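Local coordinates for protein polyketide biosynthesis cytochrome P450 PksS (Bacillus subtilis, PDB 4YZR) that acts on dihydrobacillaene as a heme-containing cytochrome P450 monooxygenase in the biosynthesis of the antibiotic polyketide bacillaene, at residues Thr63-Val66 with Lys67-Met70; Ala277-Glu280 with Leu281-Tyr284; Ala355-Ala358 with Arg359-His363. One frame throughout, in Å; residues are numbered along the deposited sequence.

The heme is what relates the three contacts. Contact 1 reaches it from one side of the chain's centre, where R64 binds a propionate; contacts 2 and 3 lie on the opposite side, with centres about 33 and 32 Å from that of contact 1. Contacts 2 and 3 sit on neighbouring helices, 274-285 and 355-372, their centres about 11 Å apart, and they touch: E279 OE2 and R359 NE form a salt bridge of 2.8 Å, while V278 packs on the backbone of G362 and H363. L282 of contact 2 and A358 of contact 3 both lie about 4 Å from the heme, side chain to nearest atom; each helix thus brings one side chain up to the cofactor.

Contact 1. Residues Thr63-Val66 with Lys67-Met70; sequences TRDV and KNVM. With HEM (protoporphyrin IX containing Fe), chain C.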
loop_
_atom_site.group_PDB
_atom_site.type_symbol
_atom_site.label_atom_id
_atom_site.label_comp_id
_atom_site.label_asym_id
_atom_site.label_seq_id
_atom_site.Cartn_x
_atom_site.Cartn_y
_atom_site.Cartn_z
ATOM N N THR A 63 0.765 11.107 17.527
ATOM C CA THR A 63 -0.447 11.486 16.883
ATOM C C THR A 63 -0.349 11.309 15.357
ATOM O O THR A 63 0.708 11.535 14.758
ATOM C CB THR A 63 -0.935 12.956 17.223
ATOM O OG1 THR A 63 -2.174 13.246 16.656
ATOM C CG2 THR A 63 0.041 13.990 16.660
ATOM N N ARG A 64 -1.477 11.139 14.728
ATOM C CA ARG A 64 -1.581 11.094 13.306
ATOM C C ARG A 64 -2.153 12.366 12.767
ATOM O O ARG A 64 -2.235 12.529 11.626
ATOM C CB ARG A 64 -2.505 9.941 12.894
ATOM C CG ARG A 64 -2.044 8.581 13.333
ATOM C CD ARG A 64 -0.570 8.325 13.041
ATOM N NE ARG A 64 -0.302 8.331 11.618
ATOM C CZ ARG A 64 -0.515 7.303 10.808
ATOM N NH1 ARG A 64 -0.863 6.137 11.286
ATOM N NH2 ARG A 64 -0.300 7.452 9.530
ATOM N N ASP A 65 -2.548 13.258 13.674
ATOM C CA ASP A 65 -3.147 14.499 13.295
ATOM C C ASP A 65 -2.178 15.661 13.656
ATOM O O ASP A 65 -1.946 15.951 14.815
ATOM C CB ASP A 65 -4.411 14.680 14.065
ATOM C CG ASP A 65 -5.125 15.994 13.700
ATOM O OD1 ASP A 65 -4.722 16.778 12.789
ATOM O OD2 ASP A 65 -6.119 16.238 14.418
ATOM N N VAL A 66 -1.577 16.147 12.621
ATOM C CA VAL A 66 -0.508 17.124 12.756
ATOM C C VAL A 66 -0.935 18.405 13.468
ATOM O O VAL A 66 -0.089 19.042 14.066
ATOM C CB VAL A 66 0.107 17.381 11.414
ATOM C CG1 VAL A 66 -0.831 18.153 10.479
ATOM C CG2 VAL A 66 1.470 18.061 11.524
ATOM N N LYS A 67 -2.212 18.674 13.585
ATOM C CA LYS A 67 -2.642 19.802 14.471
ATOM C C LYS A 67 -2.314 19.801 15.912
ATOM O O LYS A 67 -2.215 20.883 16.507
ATOM C CB LYS A 67 -4.142 19.974 14.368
ATOM C CG LYS A 67 -4.641 20.211 12.957
ATOM C CD LYS A 67 -3.970 21.364 12.229
ATOM C CE LYS A 67 -3.964 21.153 10.718
ATOM N NZ LYS A 67 -5.350 21.045 10.176
ATOM N N ASN A 68 -2.209 18.649 16.522
ATOM C CA ASN A 68 -1.804 18.565 17.838
ATOM C C ASN A 68 -0.513 19.211 17.964
ATOM O O ASN A 68 -0.089 19.405 19.081
ATOM C CB ASN A 68 -1.601 17.110 18.255
ATOM C CG ASN A 68 -2.852 16.489 18.670
ATOM O OD1 ASN A 68 -3.394 16.909 19.722
ATOM N ND2 ASN A 68 -3.418 15.612 17.869
ATOM N N VAL A 69 0.235 19.399 16.849
ATOM C CA VAL A 69 1.612 19.839 17.056
ATOM C C VAL A 69 1.892 21.185 16.394
ATOM O O VAL A 69 3.011 21.675 16.484
ATOM C CB VAL A 69 2.675 18.812 16.655
ATOM C CG1 VAL A 69 2.546 17.586 17.504
ATOM C CG2 VAL A 69 2.649 18.448 15.186
ATOM N N MET A 70 0.988 21.760 15.742
ATOM C CA MET A 70 1.104 23.064 15.095
ATOM C C MET A 70 0.511 24.148 15.996
ATOM O O MET A 70 -0.636 24.079 16.343
ATOM C CB MET A 70 0.372 23.070 13.768
ATOM C CG MET A 70 0.988 22.201 12.711
ATOM S SD MET A 70 0.110 22.112 11.152
ATOM C CE MET A 70 0.451 23.737 10.516
HETATM C CHA HEM C . -3.757 1.585 6.060
HETATM C CHB HEM C . -0.523 -1.143 3.726
HETATM C CHC HEM C . -3.843 -2.129 0.312
HETATM C CHD HEM C . -6.969 0.714 2.585
HETATM C C1A HEM C . -2.584 0.955 5.720
HETATM C C2A HEM C . -1.325 0.916 6.477
HETATM C C3A HEM C . -0.446 0.224 5.797
HETATM C C4A HEM C . -1.127 -0.305 4.613
HETATM C CMA HEM C . 0.983 0.023 6.110
HETATM C CAA HEM C . -1.069 1.711 7.763
HETATM C CBA HEM C . -0.525 3.041 7.507
HETATM C CGA HEM C . -0.160 3.953 8.756
HETATM O O1A HEM C . 0.461 5.020 8.420
HETATM O O2A HEM C . -0.460 3.487 9.792
HETATM C C1B HEM C . -1.144 -1.641 2.582
HETATM C C2B HEM C . -0.578 -2.560 1.649
HETATM C C3B HEM C . -1.471 -2.860 0.675
HETATM C C4B HEM C . -2.666 -2.090 1.023
HETATM C CMB HEM C . 0.783 -3.063 1.801
HETATM C CAB HEM C . -1.395 -3.713 -0.498
HETATM C CBB HEM C . -0.525 -4.658 -0.587
HETATM C C1C HEM C . -5.021 -1.495 0.606
HETATM C C2C HEM C . -6.234 -1.507 -0.113
HETATM C C3C HEM C . -7.153 -0.683 0.540
HETATM C C4C HEM C . -6.447 -0.135 1.654
HETATM C CMC HEM C . -6.443 -2.433 -1.281
HETATM C CAC HEM C . -8.532 -0.389 0.187
HETATM C CBC HEM C . -8.988 -0.426 -1.012
HETATM C C1D HEM C . -6.395 1.229 3.723
HETATM C C2D HEM C . -7.026 2.176 4.609
HETATM C C3D HEM C . -6.115 2.397 5.603
HETATM C C4D HEM C . -4.920 1.575 5.327
HETATM C CMD HEM C . -8.435 2.719 4.510
HETATM C CAD HEM C . -6.274 3.272 6.819
HETATM C CBD HEM C . -6.844 2.535 7.990
HETATM C CGD HEM C . -7.143 3.399 9.254
HETATM O O1D HEM C . -6.583 4.500 9.299
HETATM O O2D HEM C . -7.871 2.865 10.114
HETATM N NA HEM C . -2.423 0.123 4.658
HETATM N NB HEM C . -2.442 -1.420 2.185
HETATM N NC HEM C . -5.180 -0.673 1.688
HETATM N ND HEM C . -5.128 0.890 4.137
HETATM FE FE HEM C . -3.826 -0.313 3.211
#
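N68 folds its side chain back over the turn towards T63 and D65. Its CB lies 3.9 Å from the methyl CG2 of T63 and also near the D65 carbonyl. At the tip, ND2 offers protons to two oxygens: 2.9 Å to T63 OG1 and 3.4 Å to D65 O, both weak bonds. With OG1 anti to the T63 backbone nitrogen (chi1 -175°), it accepts from D65 N at 3.0 Å, which makes an ST turn, and it is also hydrogen-bonded to D95. D65 O takes the N68 backbone amide as well, at 3.2 Å, with the donor above the carbonyl plane, while D65 OD1 receives K67 N from above the carboxylate plane. Beyond the turn, V66 CG2 packs on V69 CG2, the two side chains crossing at about a right angle. R64 points the other way. Its bent chain sets NH2 2.8 Å from heme O1A and NH1 3.1 Å from heme O2A, so two nitrogens hold one carboxylate, and NE binds the N293 carbonyl. H99, R103, R294 and H350 also hydrogen-bond the heme; an arginine on a propionate is a familiar feature of P450 heme pockets.

Contact 2. Residues Ala277-Glu280 with Leu281-Tyr284; sequences AVEE and LLRY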
loop_
_atom_site.group_PDB
_atom_site.type_symbol
_atom_site.label_atom_id
_atom_site.label_comp_id
_atom_site.label_asym_id
_atom_site.label_seq_id
_atom_site.Cartn_x
_atom_site.Cartn_y
_atom_site.Cartn_z
ATOM N N ALA A 277 2.449 -17.966 1.152
ATOM C CA ALA A 277 3.308 -17.317 0.192
ATOM C C ALA A 277 3.039 -15.804 0.103
ATOM O O ALA A 277 3.935 -15.002 0.054
ATOM C CB ALA A 277 3.178 -17.943 -1.185
ATOM N N VAL A 278 1.749 -15.512 0.053
ATOM C CA VAL A 278 1.357 -14.029 -0.008
ATOM C C VAL A 278 1.866 -13.342 1.227
ATOM O O VAL A 278 2.356 -12.202 1.119
ATOM C CB VAL A 278 -0.120 -13.902 -0.251
ATOM C CG1 VAL A 278 -0.551 -12.450 -0.022
ATOM C CG2 VAL A 278 -0.459 -14.383 -1.670
ATOM N N GLU A 279 1.772 -13.932 2.397
ATOM C CA GLU A 279 2.262 -13.278 3.577
ATOM C C GLU A 279 3.757 -13.105 3.568
ATOM O O GLU A 279 4.316 -12.065 3.976
ATOM C CB GLU A 279 1.863 -14.044 4.844
ATOM C CG GLU A 279 0.390 -14.138 5.044
ATOM C CD GLU A 279 -0.290 -12.863 5.020
ATOM O OE1 GLU A 279 0.030 -11.968 5.885
ATOM O OE2 GLU A 279 -1.181 -12.642 4.214
ATOM N N GLU A 280 4.477 -14.093 3.031
ATOM C CA GLU A 280 5.914 -13.952 2.884
ATOM C C GLU A 280 6.300 -12.916 1.877
ATOM O O GLU A 280 7.255 -12.167 2.099
ATOM C CB GLU A 280 6.564 -15.297 2.614
ATOM C CG GLU A 280 8.052 -15.241 2.462
ATOM C CD GLU A 280 8.819 -14.977 3.713
ATOM O OE1 GLU A 280 8.256 -14.584 4.748
ATOM O OE2 GLU A 280 10.109 -15.242 3.758
ATOM N N LEU A 281 5.545 -12.844 0.787
ATOM C CA LEU A 281 5.820 -11.770 -0.182
ATOM C C LEU A 281 5.528 -10.417 0.430
ATOM O O LEU A 281 6.285 -9.467 0.172
ATOM C CB LEU A 281 5.075 -12.032 -1.481
ATOM C CG LEU A 281 5.561 -13.296 -2.229
ATOM C CD1 LEU A 281 4.628 -13.623 -3.353
ATOM C CD2 LEU A 281 6.919 -13.209 -2.770
ATOM N N LEU A 282 4.492 -10.262 1.217
ATOM C CA LEU A 282 4.265 -9.000 1.938
ATOM C C LEU A 282 5.410 -8.684 2.828
ATOM O O LEU A 282 5.884 -7.526 2.856
ATOM C CB LEU A 282 2.996 -9.099 2.735
ATOM C CG LEU A 282 1.697 -8.943 1.970
ATOM C CD1 LEU A 282 0.503 -9.590 2.624
ATOM C CD2 LEU A 282 1.438 -7.452 1.662
ATOM N N ARG A 283 5.914 -9.637 3.598
ATOM C CA ARG A 283 6.996 -9.393 4.492
ATOM C C ARG A 283 8.252 -8.981 3.765
ATOM O O ARG A 283 8.913 -8.007 4.149
ATOM C CB ARG A 283 7.307 -10.637 5.344
ATOM C CG ARG A 283 8.415 -10.452 6.326
ATOM C CD ARG A 283 8.993 -11.752 6.925
ATOM N NE ARG A 283 9.757 -12.490 5.981
ATOM C CZ ARG A 283 11.067 -12.330 5.791
ATOM N NH1 ARG A 283 11.772 -11.481 6.459
ATOM N NH2 ARG A 283 11.703 -13.045 4.837
ATOM N N TYR A 284 8.627 -9.715 2.741
ATOM C CA TYR A 284 9.896 -9.557 2.029
ATOM C C TYR A 284 9.878 -8.338 1.106
ATOM O O TYR A 284 10.939 -7.642 1.027
ATOM C CB TYR A 284 10.125 -10.839 1.235
ATOM C CG TYR A 284 11.485 -10.944 0.597
ATOM C CD1 TYR A 284 12.540 -11.460 1.271
ATOM C CD2 TYR A 284 11.661 -10.495 -0.657
ATOM C CE1 TYR A 284 13.806 -11.550 0.599
ATOM C CE2 TYR A 284 12.894 -10.560 -1.313
ATOM C CZ TYR A 284 13.900 -11.074 -0.659
ATOM O OH TYR A 284 15.145 -11.115 -1.331
#
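E280 and R283 are the glutamate and arginine of the ExxR motif, the signature of the P450 K helix, here helix 274-285. Three residues apart, the two side chains run side by side and point the same way. R283 grips the carboxylate side-on, one nitrogen to each oxygen: NE lies 2.9 Å from E280 OE1 and NH2 lies 2.9 Å from E280 OE2. Both bonds leave the arginine almost in its guanidinium plane but land well above the carboxylate plane; the two flat groups are turned 34° apart. A bend at chi2 of E280 (71°) swings the carboxylate along the helix to meet the arginine. In P450s this pair is usually joined by a second arginine from the loop region before the heme-binding cysteine; R337, whose NE makes a salt bridge to E280 OE1, fits that part. N334 N adds a bond to OE2, and R283 NH1 is taken by the carbonyls of N321 and P330, so this buried ion pair ties the helix to several loops at once. On another side of the helix, L282 CD1 lies 4.0 Å from V278 CG1 and 3.8 Å from E279 OE2, alongside both. The L282 side chain is about 4 Å from the heme and also packs on L249 and F345. E279 sends its carboxylate to H342 and R359. Beneath the side chains, i to i+4 bonds such as L281 N to A277 O, 2.8 Å, run along the helix.

Contact 3. Residues Ala355-Ala358 with Arg359-His363; sequences APLA and RLEGH
L357 and E361, one helical turn apart, form the tight part of this contact. The E361 carboxylate oxygen OE2 presses against the L357 branch point, 3.5 Å from CG and 3.8 Å from CD1, as the two side chains cross obliquely. CG of E361, anti to its own carbonyl carbon (chi1 -66°), passes 3.4 Å from L357 O. Both residues are buried: L149, P150 and V153 of helix 148-158 lie against E361, and I115 and I122 against L357. The backbone is equally firm here, with E361 N bonded to L357 O at 2.9 Å, nearly straight at 173°. Around the helix, the side carrying P356 and R359 is more open, both being partly exposed. R359 lays its aliphatic chain over the A355 carbonyl, CG 3.3 Å from A355 O, then runs on extended past the alanine. The touch there is light, NH1 at 3.8 Å from A355 CB and oblique to it. NE and NH2 both have partners outside the segments, that of NE being E279 on helix 274-285. A358 touches the heme, and A355 is near C352, by similarity the axial ligand of the iron: this is the start of the L helix that follows the cysteine-ligand loop in P450s.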
loop_
_atom_site.group_PDB
_atom_site.type_symbol
_atom_site.label_atom_id
_atom_site.label_comp_id
_atom_site.label_asym_id
_atom_site.label_seq_id
_atom_site.Cartn_x
_atom_site.Cartn_y
_atom_site.Cartn_z
ATOM N N ALA A 355 -6.646 -4.937 3.827
ATOM C CA ALA A 355 -5.793 -6.161 3.863
ATOM C C ALA A 355 -6.477 -7.355 3.265
ATOM O O ALA A 355 -5.849 -8.066 2.483
ATOM C CB ALA A 355 -5.272 -6.439 5.278
ATOM N N PRO A 356 -7.795 -7.600 3.505
ATOM C CA PRO A 356 -8.322 -8.820 2.911
ATOM C C PRO A 356 -8.383 -8.724 1.393
ATOM O O PRO A 356 -8.250 -9.728 0.679
ATOM C CB PRO A 356 -9.767 -8.895 3.505
ATOM C CG PRO A 356 -9.793 -7.859 4.547
ATOM C CD PRO A 356 -8.657 -6.978 4.527
ATOM N N LEU A 357 -8.583 -7.528 0.857
ATOM C CA LEU A 357 -8.656 -7.351 -0.587
ATOM C C LEU A 357 -7.283 -7.450 -1.202
ATOM O O LEU A 357 -7.115 -8.113 -2.208
ATOM C CB LEU A 357 -9.293 -5.985 -0.928
ATOM C CG LEU A 357 -9.377 -5.697 -2.414
ATOM C CD1 LEU A 357 -10.187 -6.756 -3.149
ATOM C CD2 LEU A 357 -10.116 -4.344 -2.542
ATOM N N ALA A 358 -6.270 -6.844 -0.590
ATOM C CA ALA A 358 -4.905 -7.010 -1.085
ATOM C C ALA A 358 -4.505 -8.453 -1.081
ATOM O O ALA A 358 -3.919 -8.985 -2.040
ATOM C CB ALA A 358 -4.001 -6.207 -0.226
ATOM N N ARG A 359 -4.829 -9.175 -0.009
ATOM C CA ARG A 359 -4.501 -10.570 0.080
ATOM C C ARG A 359 -5.238 -11.384 -0.955
ATOM O O ARG A 359 -4.649 -12.307 -1.551
ATOM C CB ARG A 359 -4.832 -11.103 1.475
ATOM C CG ARG A 359 -3.847 -10.655 2.543
ATOM C CD ARG A 359 -4.315 -11.030 3.936
ATOM N NE ARG A 359 -3.222 -10.888 4.902
ATOM C CZ ARG A 359 -3.270 -10.383 6.134
ATOM N NH1 ARG A 359 -4.330 -9.829 6.614
ATOM N NH2 ARG A 359 -2.127 -10.380 6.858
ATOM N N LEU A 360 -6.498 -11.059 -1.276
ATOM C CA LEU A 360 -7.247 -11.811 -2.265
ATOM C C LEU A 360 -6.707 -11.547 -3.623
ATOM O O LEU A 360 -6.574 -12.472 -4.479
ATOM C CB LEU A 360 -8.680 -11.443 -2.160
ATOM C CG LEU A 360 -9.657 -12.147 -3.134
ATOM C CD1 LEU A 360 -9.623 -13.657 -2.971
ATOM C CD2 LEU A 360 -11.047 -11.659 -2.912
ATOM N N GLU A 361 -6.389 -10.293 -3.970
ATOM C CA GLU A 361 -5.797 -10.009 -5.243
ATOM C C GLU A 361 -4.512 -10.720 -5.411
ATOM O O GLU A 361 -4.193 -11.275 -6.497
ATOM C CB GLU A 361 -5.600 -8.491 -5.480
ATOM C CG GLU A 361 -6.894 -7.732 -5.589
ATOM C CD GLU A 361 -6.724 -6.256 -5.918
ATOM O OE1 GLU A 361 -5.884 -5.914 -6.786
ATOM O OE2 GLU A 361 -7.487 -5.396 -5.385
ATOM N N GLY A 362 -3.654 -10.734 -4.429
ATOM C CA GLY A 362 -2.363 -11.437 -4.467
ATOM C C GLY A 362 -2.595 -12.920 -4.656
ATOM O O GLY A 362 -1.937 -13.542 -5.527
ATOM N N HIS A 363 -3.452 -13.531 -3.886
ATOM C CA HIS A 363 -3.765 -14.985 -4.013
ATOM C C HIS A 363 -4.109 -15.276 -5.451
ATOM O O HIS A 363 -3.525 -16.207 -6.030
ATOM C CB HIS A 363 -4.915 -15.265 -3.026
ATOM C CG HIS A 363 -5.490 -16.632 -3.103
ATOM N ND1 HIS A 363 -6.096 -17.196 -4.207
ATOM C CD2 HIS A 363 -5.673 -17.490 -2.099
ATOM C CE1 HIS A 363 -6.663 -18.354 -3.857
ATOM N NE2 HIS A 363 -6.365 -18.578 -2.601
#